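Local atomic coordinates of berberine bridge enzyme-like protein (Arabidopsis thaliana, PDB entry 5D79), a protein that acts as a secreted, FAD-dependent oxidoreductase of the berberine bridge enzyme-like family and takes part in adaptation to salt stress. Residues 111-116 / 426-431; 273-278 / 373-378; 144-149 / 204-209. All coordinates share one frame; numbering follows the deposited sequence.

Contact 1: 111-116 / 426-431; sequences HCYEGL and EIQYVA. With FAD (flavin-adenine dinucleotide), chain E.
The Tyr113 ring points its hydroxyl edge at the amide of Gln428. The two side chains approach from opposite directions, and this pair carries the contact between the segments. NE2 of Gln428 donates to OH of Tyr113 at 2.6 Å. The bond is bent, with an N-H...O angle of 132°. The hydroxyl is tilted 25° from the Gln428 amide plane. The same NE2 also lies 3.4 Å from CE2 of Tyr113, close to the ring plane. Gln428 reaches this far because its CG is anti to the backbone N (chi1 180°) and the chain stays extended beyond CG. The strand can therefore remain distant: the nearest CA atoms, of Tyr113 and Val430, are 10.5 Å apart. Another part of the Tyr113 edge meets the flavin, where CE1 lies 3.6 Å from C9 of FAD. Phe473 stacks on the tyrosine ring and Phe365 meets it edge to face, which probably helps fix its tilt. The loop ahead of Tyr113 holds the cofactor. ND1 of His111 is covalently joined to C8M of FAD, and NE2 of this imidazole is hydrogen-bonded to Thr176. The backbone N of His111 donates to O3P of FAD at 2.9 Å. The N of Cys112 donates to O1A of FAD at 3.1 Å. One short run of backbone thus binds the diphosphate while its histidine side chain grips the isoalloxazine. A type I turn from Cys112 to Gly115 follows, closed by Gly115 N on Cys112 O. This is the flavin attachment loop of a PCMH-type FAD-binding domain. Tyr113 links it to strand 425-434 of the seven-stranded antiparallel sheet, beside the flavin.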
# COMPACT_ATOMS: atom_id res chain seq x y z
N HIS A 111 -0.25 -5.74 -6.03
CA HIS A 111 0.09 -6.02 -4.65
C HIS A 111 -1.11 -6.07 -3.69
O HIS A 111 -0.92 -6.10 -2.48
CB HIS A 111 1.10 -4.98 -4.16
CG HIS A 111 2.52 -5.40 -4.36
ND1 HIS A 111 3.22 -6.12 -3.42
CD2 HIS A 111 3.35 -5.26 -5.42
CE1 HIS A 111 4.43 -6.38 -3.88
NE2 HIS A 111 4.53 -5.87 -5.09
N CYS A 112 -2.34 -6.07 -4.22
CA CYS A 112 -3.54 -6.09 -3.37
C CYS A 112 -3.51 -7.27 -2.41
O CYS A 112 -3.43 -8.42 -2.82
CB CYS A 112 -4.83 -6.14 -4.21
SG CYS A 112 -6.37 -5.79 -3.27
N TYR A 113 -3.60 -6.95 -1.13
CA TYR A 113 -3.47 -7.93 -0.05
C TYR A 113 -4.45 -9.11 -0.15
O TYR A 113 -4.16 -10.20 0.34
CB TYR A 113 -3.61 -7.21 1.29
CG TYR A 113 -2.29 -6.79 1.88
CD1 TYR A 113 -1.26 -6.33 1.07
CD2 TYR A 113 -2.06 -6.88 3.25
CE1 TYR A 113 -0.03 -5.96 1.60
CE2 TYR A 113 -0.83 -6.51 3.80
CZ TYR A 113 0.18 -6.06 2.97
OH TYR A 113 1.39 -5.70 3.52
N GLU A 114 -5.58 -8.88 -0.81
CA GLU A 114 -6.57 -9.94 -1.00
C GLU A 114 -6.77 -10.28 -2.48
O GLU A 114 -7.72 -10.98 -2.84
CB GLU A 114 -7.92 -9.53 -0.38
CG GLU A 114 -7.92 -9.32 1.14
CD GLU A 114 -8.06 -10.62 1.95
OE1 GLU A 114 -7.92 -11.73 1.37
OE2 GLU A 114 -8.33 -10.53 3.17
N GLY A 115 -5.88 -9.78 -3.33
CA GLY A 115 -5.95 -10.07 -4.76
C GLY A 115 -7.15 -9.53 -5.51
O GLY A 115 -7.51 -10.06 -6.56
N LEU A 116 -7.76 -8.45 -5.01
CA LEU A 116 -9.03 -7.95 -5.56
C LEU A 116 -8.89 -7.17 -6.85
O LEU A 116 -9.90 -6.70 -7.39
CB LEU A 116 -9.75 -7.07 -4.53
CG LEU A 116 -10.26 -7.77 -3.28
CD1 LEU A 116 -11.19 -6.84 -2.54
CD2 LEU A 116 -10.95 -9.08 -3.64
N GLU A 426 1.53 3.04 13.59
CA GLU A 426 0.73 2.02 12.95
C GLU A 426 1.48 0.70 13.12
O GLU A 426 2.71 0.68 13.16
CB GLU A 426 0.49 2.37 11.48
CG GLU A 426 -0.43 1.41 10.71
CD GLU A 426 0.33 0.31 9.99
OE1 GLU A 426 1.58 0.39 9.93
OE2 GLU A 426 -0.32 -0.62 9.47
N ILE A 427 0.74 -0.39 13.27
CA ILE A 427 1.38 -1.68 13.46
C ILE A 427 0.78 -2.71 12.51
O ILE A 427 -0.44 -2.84 12.40
CB ILE A 427 1.27 -2.13 14.95
CG1 ILE A 427 1.87 -3.53 15.15
CG2 ILE A 427 -0.16 -2.09 15.43
CD1 ILE A 427 2.04 -3.86 16.60
N GLN A 428 1.64 -3.43 11.80
CA GLN A 428 1.21 -4.47 10.88
C GLN A 428 1.69 -5.82 11.36
O GLN A 428 2.85 -5.99 11.71
CB GLN A 428 1.72 -4.21 9.46
CG GLN A 428 1.30 -5.26 8.44
CD GLN A 428 2.05 -5.17 7.12
OE1 GLN A 428 3.01 -4.40 6.98
NE2 GLN A 428 1.60 -5.96 6.14
N TYR A 429 0.79 -6.79 11.39
CA TYR A 429 1.13 -8.18 11.66
C TYR A 429 1.00 -8.95 10.36
O TYR A 429 -0.10 -9.07 9.81
CB TYR A 429 0.22 -8.78 12.73
CG TYR A 429 -0.40 -7.78 13.70
CD1 TYR A 429 -1.58 -7.09 13.38
CD2 TYR A 429 0.17 -7.55 14.95
CE1 TYR A 429 -2.15 -6.20 14.26
CE2 TYR A 429 -0.39 -6.65 15.84
CZ TYR A 429 -1.55 -5.98 15.49
OH TYR A 429 -2.12 -5.09 16.38
N VAL A 430 2.11 -9.46 9.84
CA VAL A 430 2.08 -10.13 8.54
C VAL A 430 2.89 -11.43 8.58
O VAL A 430 4.01 -11.47 9.09
CB VAL A 430 2.58 -9.18 7.42
CG1 VAL A 430 3.93 -8.57 7.78
CG2 VAL A 430 2.63 -9.89 6.07
N ALA A 431 2.31 -12.51 8.08
CA ALA A 431 3.02 -13.77 8.02
C ALA A 431 3.29 -14.10 6.56
O ALA A 431 2.39 -14.04 5.73
CB ALA A 431 2.22 -14.88 8.70
PA FAD E . -3.05 -3.63 -7.30
O1A FAD E . -3.48 -5.01 -6.88
O2A FAD E . -2.73 -3.54 -8.77
O5B FAD E . -4.18 -2.56 -6.87
C5B FAD E . -4.76 -2.58 -5.57
C4B FAD E . -6.14 -1.91 -5.52
O4B FAD E . -6.08 -0.66 -6.19
C3B FAD E . -7.19 -2.75 -6.24
O3B FAD E . -8.44 -2.66 -5.59
C2B FAD E . -7.24 -2.13 -7.62
O2B FAD E . -8.50 -2.30 -8.25
C1B FAD E . -6.88 -0.67 -7.36
N9A FAD E . -6.18 -0.00 -8.47
C8A FAD E . -4.93 -0.25 -8.98
N7A FAD E . -4.69 0.63 -9.99
C5A FAD E . -5.77 1.43 -10.13
C6A FAD E . -6.08 2.49 -11.00
N6A FAD E . -5.14 3.05 -11.75
N1A FAD E . -7.30 3.13 -10.89
C2A FAD E . -8.21 2.73 -9.93
N3A FAD E . -7.90 1.68 -9.08
C4A FAD E . -6.71 1.05 -9.18
N1 FAD E . 1.73 -0.06 1.42
C2 FAD E . 2.24 0.98 2.18
O2 FAD E . 1.72 2.11 2.12
N3 FAD E . 3.34 0.76 2.99
C4 FAD E . 3.95 -0.48 3.05
O4 FAD E . 4.99 -0.62 3.69
C4X FAD E . 3.45 -1.53 2.27
N5 FAD E . 4.10 -2.75 2.20
C5X FAD E . 3.77 -3.64 1.20
C6 FAD E . 4.56 -4.76 0.94
C7 FAD E . 4.21 -5.66 -0.07
C7M FAD E . 5.06 -6.87 -0.33
C8 FAD E . 3.09 -5.42 -0.86
C8M FAD E . 2.67 -6.38 -1.94
C9 FAD E . 2.30 -4.30 -0.60
C9A FAD E . 2.61 -3.44 0.45
N10 FAD E . 1.80 -2.35 0.74
C10 FAD E . 2.35 -1.29 1.43
C1' FAD E . 0.40 -2.29 0.24
C2' FAD E . 0.26 -1.63 -1.12
O2' FAD E . 0.59 -0.26 -1.01
C3' FAD E . -1.18 -1.82 -1.59
O3' FAD E . -1.40 -3.19 -1.80
C4' FAD E . -1.46 -1.11 -2.89
O4' FAD E . -2.83 -0.86 -3.01
C5' FAD E . -1.08 -2.02 -4.04
O5' FAD E . -1.01 -1.25 -5.22
P FAD E . -0.72 -2.03 -6.59
O1P FAD E . -0.97 -1.12 -7.76
O2P FAD E . 0.68 -2.57 -6.61
O3P FAD E . -1.76 -3.26 -6.42

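Contact 2: 273-278 / 373-378; sequences WQYAAD and QEPIPE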
# COMPACT_ATOMS: atom_id res chain seq x y z
N TRP A 273 10.68 3.59 22.95
CA TRP A 273 10.38 3.99 21.58
C TRP A 273 8.94 4.49 21.48
O TRP A 273 8.65 5.45 20.77
CB TRP A 273 10.62 2.82 20.61
CG TRP A 273 10.24 3.07 19.14
CD1 TRP A 273 11.06 3.54 18.15
CD2 TRP A 273 8.96 2.82 18.51
NE1 TRP A 273 10.37 3.61 16.95
CE2 TRP A 273 9.08 3.18 17.15
CE3 TRP A 273 7.72 2.36 18.98
CZ2 TRP A 273 8.01 3.08 16.25
CZ3 TRP A 273 6.66 2.26 18.08
CH2 TRP A 273 6.82 2.62 16.74
N GLN A 274 8.04 3.85 22.20
CA GLN A 274 6.61 4.16 22.12
C GLN A 274 6.28 5.57 22.54
O GLN A 274 5.26 6.12 22.12
CB GLN A 274 5.80 3.19 22.97
CG GLN A 274 5.47 1.89 22.29
CD GLN A 274 4.40 1.15 23.04
OE1 GLN A 274 3.37 0.79 22.48
NE2 GLN A 274 4.62 0.93 24.33
N TYR A 275 7.12 6.15 23.38
CA TYR A 275 6.89 7.49 23.88
C TYR A 275 7.66 8.53 23.06
O TYR A 275 7.26 9.69 23.00
CB TYR A 275 7.27 7.57 25.36
CG TYR A 275 6.38 6.74 26.27
CD1 TYR A 275 6.67 5.40 26.53
CD2 TYR A 275 5.24 7.29 26.85
CE1 TYR A 275 5.85 4.64 27.36
CE2 TYR A 275 4.43 6.54 27.68
CZ TYR A 275 4.73 5.21 27.93
OH TYR A 275 3.90 4.46 28.75
N ALA A 276 8.74 8.11 22.42
CA ALA A 276 9.66 9.02 21.74
C ALA A 276 9.45 9.15 20.23
O ALA A 276 9.64 10.24 19.68
CB ALA A 276 11.11 8.59 22.00
N ALA A 277 9.08 8.04 19.58
CA ALA A 277 9.18 7.89 18.12
C ALA A 277 8.32 8.86 17.30
O ALA A 277 8.75 9.30 16.23
CB ALA A 277 8.83 6.47 17.73
N ASP A 278 7.12 9.19 17.80
CA ASP A 278 6.22 10.10 17.09
C ASP A 278 6.43 11.57 17.46
O ASP A 278 5.78 12.45 16.90
CB ASP A 278 4.75 9.70 17.34
CG ASP A 278 4.22 10.18 18.68
OD1 ASP A 278 4.85 9.89 19.72
OD2 ASP A 278 3.17 10.86 18.69
N GLN A 373 -2.92 4.35 19.83
CA GLN A 373 -3.15 5.74 20.21
C GLN A 373 -2.53 6.09 21.55
O GLN A 373 -2.34 7.26 21.88
CB GLN A 373 -4.66 6.03 20.20
CG GLN A 373 -5.29 5.76 18.84
CD GLN A 373 -6.74 6.14 18.73
OE1 GLN A 373 -7.53 5.88 19.62
NE2 GLN A 373 -7.09 6.77 17.62
N GLU A 374 -2.21 5.07 22.33
CA GLU A 374 -1.48 5.26 23.58
C GLU A 374 -0.65 4.01 23.86
O GLU A 374 -1.07 2.91 23.51
CB GLU A 374 -2.44 5.57 24.74
CG GLU A 374 -3.49 4.50 25.04
CD GLU A 374 -4.46 4.93 26.14
OE1 GLU A 374 -4.77 6.13 26.23
OE2 GLU A 374 -4.91 4.05 26.91
N PRO A 375 0.53 4.19 24.48
CA PRO A 375 1.52 3.12 24.59
C PRO A 375 0.96 1.82 25.16
O PRO A 375 0.27 1.85 26.18
CB PRO A 375 2.58 3.72 25.51
CG PRO A 375 2.47 5.18 25.27
CD PRO A 375 0.99 5.42 25.16
N ILE A 376 1.22 0.71 24.49
CA ILE A 376 0.78 -0.59 24.97
C ILE A 376 1.68 -1.00 26.12
O ILE A 376 2.84 -0.60 26.18
CB ILE A 376 0.81 -1.65 23.86
CG1 ILE A 376 2.26 -2.10 23.61
CG2 ILE A 376 0.15 -1.09 22.61
CD1 ILE A 376 2.42 -3.14 22.54
N PRO A 377 1.13 -1.77 27.07
CA PRO A 377 1.89 -2.18 28.26
C PRO A 377 3.05 -3.12 27.95
O PRO A 377 3.02 -3.84 26.96
CB PRO A 377 0.84 -2.91 29.11
CG PRO A 377 -0.19 -3.34 28.16
CD PRO A 377 -0.27 -2.24 27.15
N GLU A 378 4.05 -3.09 28.82
CA GLU A 378 5.21 -3.97 28.73
C GLU A 378 4.76 -5.40 28.52
O GLU A 378 5.38 -6.15 27.77
CB GLU A 378 6.06 -3.85 29.99
CG GLU A 378 7.31 -4.71 30.00
CD GLU A 378 8.07 -4.64 31.32
OE1 GLU A 378 7.41 -4.53 32.39
OE2 GLU A 378 9.32 -4.71 31.29
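The C-terminal part of helix 263-276 lies beside an irregular loop, 373-378, and the two backbones come closest at Gln274 and Pro375, with CA atoms 5.8 Å apart. The Gln274 amide reads both polar groups of Ile376. Ile376 N donates to OE1 of Gln274 at 2.9 Å, tilted 27° from the carbonyl plane of the amide. NE2 of Gln274 returns a bond to Ile376 O at 3.0 Å. This second bond is nearly straight at 170°, and it lies in both the amide plane and the carbonyl plane, on a lone pair. The pair of bonds fixes the rotation of the amide. OE1 also accepts a hydrogen bond from the hydroxyl of Tyr425, so this buried oxygen is gripped twice. Ile376 holds CG1 between its backbone N and carbonyl carbon (chi1 76°), which sets CG1 3.3 Å from OE1 of Gln274. Next to the amide, Pro375 lies on the Tyr275 ring in a CH-pi contact. CG of Pro375 is 3.7 Å from the centroid of Tyr275, over one face but displaced toward the rim. This edge of the contact is more exposed than the Gln274 amide. Pro377 then stands at the N-cap position of helix 378-388, whose Ile381 touches both Gln274 and Ile376. The contact therefore joins helix 263-276 to the connection between strand 363-372 and helix 378-388.

Contact 3: 144-149 / 204-209; sequences TGWVQT and DALVVD. With FAD (flavin-adenine dinucleotide), chain E; PO4 (phosphate ion), chain D.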
# COMPACT_ATOMS: atom_id res chain seq x y z
N THR A 144 7.77 18.76 -10.44
CA THR A 144 6.55 18.02 -10.71
C THR A 144 6.86 16.87 -11.66
O THR A 144 7.97 16.78 -12.18
CB THR A 144 5.43 18.92 -11.34
OG1 THR A 144 5.90 19.53 -12.55
CG2 THR A 144 5.00 19.98 -10.35
N GLY A 145 5.89 16.00 -11.87
CA GLY A 145 6.02 14.99 -12.89
C GLY A 145 4.70 14.30 -13.09
O GLY A 145 3.90 14.21 -12.17
N TRP A 146 4.45 13.82 -14.29
CA TRP A 146 3.29 12.97 -14.48
C TRP A 146 3.71 11.51 -14.41
O TRP A 146 4.75 11.12 -14.93
CB TRP A 146 2.59 13.29 -15.80
CG TRP A 146 1.70 14.49 -15.70
CD1 TRP A 146 2.04 15.79 -15.98
CD2 TRP A 146 0.33 14.50 -15.30
NE1 TRP A 146 0.95 16.61 -15.77
CE2 TRP A 146 -0.11 15.84 -15.36
CE3 TRP A 146 -0.57 13.50 -14.90
CZ2 TRP A 146 -1.42 16.22 -15.02
CZ3 TRP A 146 -1.87 13.88 -14.57
CH2 TRP A 146 -2.28 15.22 -14.64
N VAL A 147 2.91 10.71 -13.71
CA VAL A 147 3.24 9.31 -13.54
C VAL A 147 2.04 8.45 -13.88
O VAL A 147 1.07 8.41 -13.13
CB VAL A 147 3.68 9.00 -12.09
CG1 VAL A 147 4.35 7.61 -12.02
CG2 VAL A 147 4.60 10.10 -11.57
N GLN A 148 2.12 7.77 -15.02
CA GLN A 148 1.07 6.85 -15.43
C GLN A 148 0.94 5.71 -14.44
O GLN A 148 1.94 5.17 -13.95
CB GLN A 148 1.35 6.30 -16.83
CG GLN A 148 1.36 7.35 -17.91
CD GLN A 148 1.14 6.76 -19.29
OE1 GLN A 148 1.61 5.67 -19.59
NE2 GLN A 148 0.39 7.46 -20.13
N THR A 149 -0.30 5.32 -14.16
CA THR A 149 -0.62 4.44 -13.04
C THR A 149 -0.12 2.99 -13.16
O THR A 149 -0.22 2.21 -12.21
CB THR A 149 -2.13 4.40 -12.83
OG1 THR A 149 -2.78 4.25 -14.09
CG2 THR A 149 -2.59 5.71 -12.17
N ASP A 204 -2.56 16.88 -9.29
CA ASP A 204 -3.48 16.74 -10.43
C ASP A 204 -3.50 15.26 -10.79
O ASP A 204 -2.65 14.50 -10.32
CB ASP A 204 -3.06 17.61 -11.63
CG ASP A 204 -4.19 17.81 -12.66
OD1 ASP A 204 -5.11 16.97 -12.75
OD2 ASP A 204 -4.15 18.82 -13.40
N ALA A 205 -4.45 14.85 -11.62
CA ALA A 205 -4.58 13.44 -11.97
C ALA A 205 -5.49 13.30 -13.15
O ALA A 205 -6.27 14.18 -13.44
CB ALA A 205 -5.12 12.64 -10.79
N LEU A 206 -5.37 12.17 -13.84
CA LEU A 206 -6.30 11.84 -14.91
C LEU A 206 -7.09 10.61 -14.50
O LEU A 206 -6.49 9.63 -14.07
CB LEU A 206 -5.58 11.59 -16.24
CG LEU A 206 -4.71 12.69 -16.83
CD1 LEU A 206 -3.93 12.15 -18.02
CD2 LEU A 206 -5.56 13.86 -17.24
N VAL A 207 -8.41 10.67 -14.60
CA VAL A 207 -9.23 9.51 -14.29
C VAL A 207 -10.31 9.29 -15.38
O VAL A 207 -10.86 10.24 -15.93
CB VAL A 207 -9.87 9.66 -12.87
CG1 VAL A 207 -10.78 10.87 -12.81
CG2 VAL A 207 -10.62 8.39 -12.46
N VAL A 208 -10.57 8.03 -15.71
CA VAL A 208 -11.72 7.70 -16.55
C VAL A 208 -12.90 7.33 -15.65
O VAL A 208 -12.79 6.41 -14.83
CB VAL A 208 -11.43 6.55 -17.53
CG1 VAL A 208 -12.72 6.05 -18.20
CG2 VAL A 208 -10.40 6.98 -18.56
N ASP A 209 -14.00 8.07 -15.78
CA ASP A 209 -15.18 7.82 -14.94
C ASP A 209 -16.15 6.86 -15.63
O ASP A 209 -15.88 6.36 -16.73
CB ASP A 209 -15.88 9.14 -14.56
CG ASP A 209 -16.51 9.85 -15.74
OD1 ASP A 209 -16.11 9.59 -16.88
OD2 ASP A 209 -17.41 10.68 -15.52
PA FAD E . -3.05 -3.63 -7.30
O1A FAD E . -3.48 -5.01 -6.88
O2A FAD E . -2.73 -3.54 -8.77
O5B FAD E . -4.18 -2.56 -6.87
C5B FAD E . -4.76 -2.58 -5.57
C4B FAD E . -6.14 -1.91 -5.52
O4B FAD E . -6.08 -0.66 -6.19
C3B FAD E . -7.19 -2.75 -6.24
O3B FAD E . -8.44 -2.66 -5.59
C2B FAD E . -7.24 -2.13 -7.62
O2B FAD E . -8.50 -2.30 -8.25
C1B FAD E . -6.88 -0.67 -7.36
N9A FAD E . -6.18 -0.00 -8.47
C8A FAD E . -4.93 -0.25 -8.98
N7A FAD E . -4.69 0.63 -9.99
C5A FAD E . -5.77 1.43 -10.13
C6A FAD E . -6.08 2.49 -11.00
N6A FAD E . -5.14 3.05 -11.75
N1A FAD E . -7.30 3.13 -10.89
C2A FAD E . -8.21 2.73 -9.93
N3A FAD E . -7.90 1.68 -9.08
C4A FAD E . -6.71 1.05 -9.18
N1 FAD E . 1.73 -0.06 1.42
C2 FAD E . 2.24 0.98 2.18
O2 FAD E . 1.72 2.11 2.12
N3 FAD E . 3.34 0.76 2.99
C4 FAD E . 3.95 -0.48 3.05
O4 FAD E . 4.99 -0.62 3.69
C4X FAD E . 3.45 -1.53 2.27
N5 FAD E . 4.10 -2.75 2.20
C5X FAD E . 3.77 -3.64 1.20
C6 FAD E . 4.56 -4.76 0.94
C7 FAD E . 4.21 -5.66 -0.07
C7M FAD E . 5.06 -6.87 -0.33
C8 FAD E . 3.09 -5.42 -0.86
C8M FAD E . 2.67 -6.38 -1.94
C9 FAD E . 2.30 -4.30 -0.60
C9A FAD E . 2.61 -3.44 0.45
N10 FAD E . 1.80 -2.35 0.74
C10 FAD E . 2.35 -1.29 1.43
C1' FAD E . 0.40 -2.29 0.24
C2' FAD E . 0.26 -1.63 -1.12
O2' FAD E . 0.59 -0.26 -1.01
C3' FAD E . -1.18 -1.82 -1.59
O3' FAD E . -1.40 -3.19 -1.80
C4' FAD E . -1.46 -1.11 -2.89
O4' FAD E . -2.83 -0.86 -3.01
C5' FAD E . -1.08 -2.02 -4.04
O5' FAD E . -1.01 -1.25 -5.22
P FAD E . -0.72 -2.03 -6.59
O1P FAD E . -0.97 -1.12 -7.76
O2P FAD E . 0.68 -2.57 -6.61
O3P FAD E . -1.76 -3.26 -6.42
P PO4 D . 0.07 11.08 -18.80
O1 PO4 D . 0.55 11.25 -17.38
O2 PO4 D . -0.29 12.45 -19.35
O3 PO4 D . 1.16 10.44 -19.62
O4 PO4 D . -1.15 10.18 -18.83
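Trp146 brings the CZ3-CH2 end of its indole up to residues 204-206. Its CG is anti to the carbonyl carbon (chi1 -81°), and this swings the ring across toward the other strand. CH2 of Trp146 is 3.7 Å from the backbone N of Ala205. The Asp204 carboxylate meets the indole at a slant, the two planes 56° apart, with CG of Asp204 3.8 Å from CH2 of Trp146. Leu206 crosses the ring at about a right angle and brings its CG to 3.8 Å from CZ3 of Trp146. The contact is made by van der Waals packing. A phosphate ion, probably from the crystallisation liquor, sits alongside. Its O1 lies 3.3 Å from CB of Trp146, its O4 touches CD1 of Leu206, and NE2 of Gln148 makes weak hydrogen bonds to it. With an alanine here in place of Trp146, Leu206 and the Asp204 carboxylate would probably lose the indole they both pack against, leaving a gap beside them. The strands run nearly parallel, 21° apart, with axes 8.6 Å from each other. They are not direct neighbours: strand 238-248 pairs antiparallel with both, and Trp146 also touches its Ser241 and Lys243. At the far end, CB of Thr149 lies 3.5 Å from N6A of FAD. The arrangement belongs to the antiparallel sheet of the PCMH-type FAD-binding domain, with the adenine at its end.

In the fold
From the N terminus, the chain first passes 111-116, which contact 1 will meet much later. Contact 3 closes first, when 204-209 comes back near 144-149 on the far side of strand 238-248, within the FAD-binding domain. The chain then builds the seven-stranded sheet and its helices. There contact 2 closes a second loop, joining 273-278 to 373-378. Contact 1 closes last, tying the FAD-binding loop 111-116 to strand 425-434 of that sheet, so contacts 2 and 3 are both nested inside its loop and follow each other in series. Two contacts touch FAD, contact 1 at the flavin and diphosphate, contact 3 at the adenine. Contacts 2 and 3 lie on opposite sides of the chain's centre.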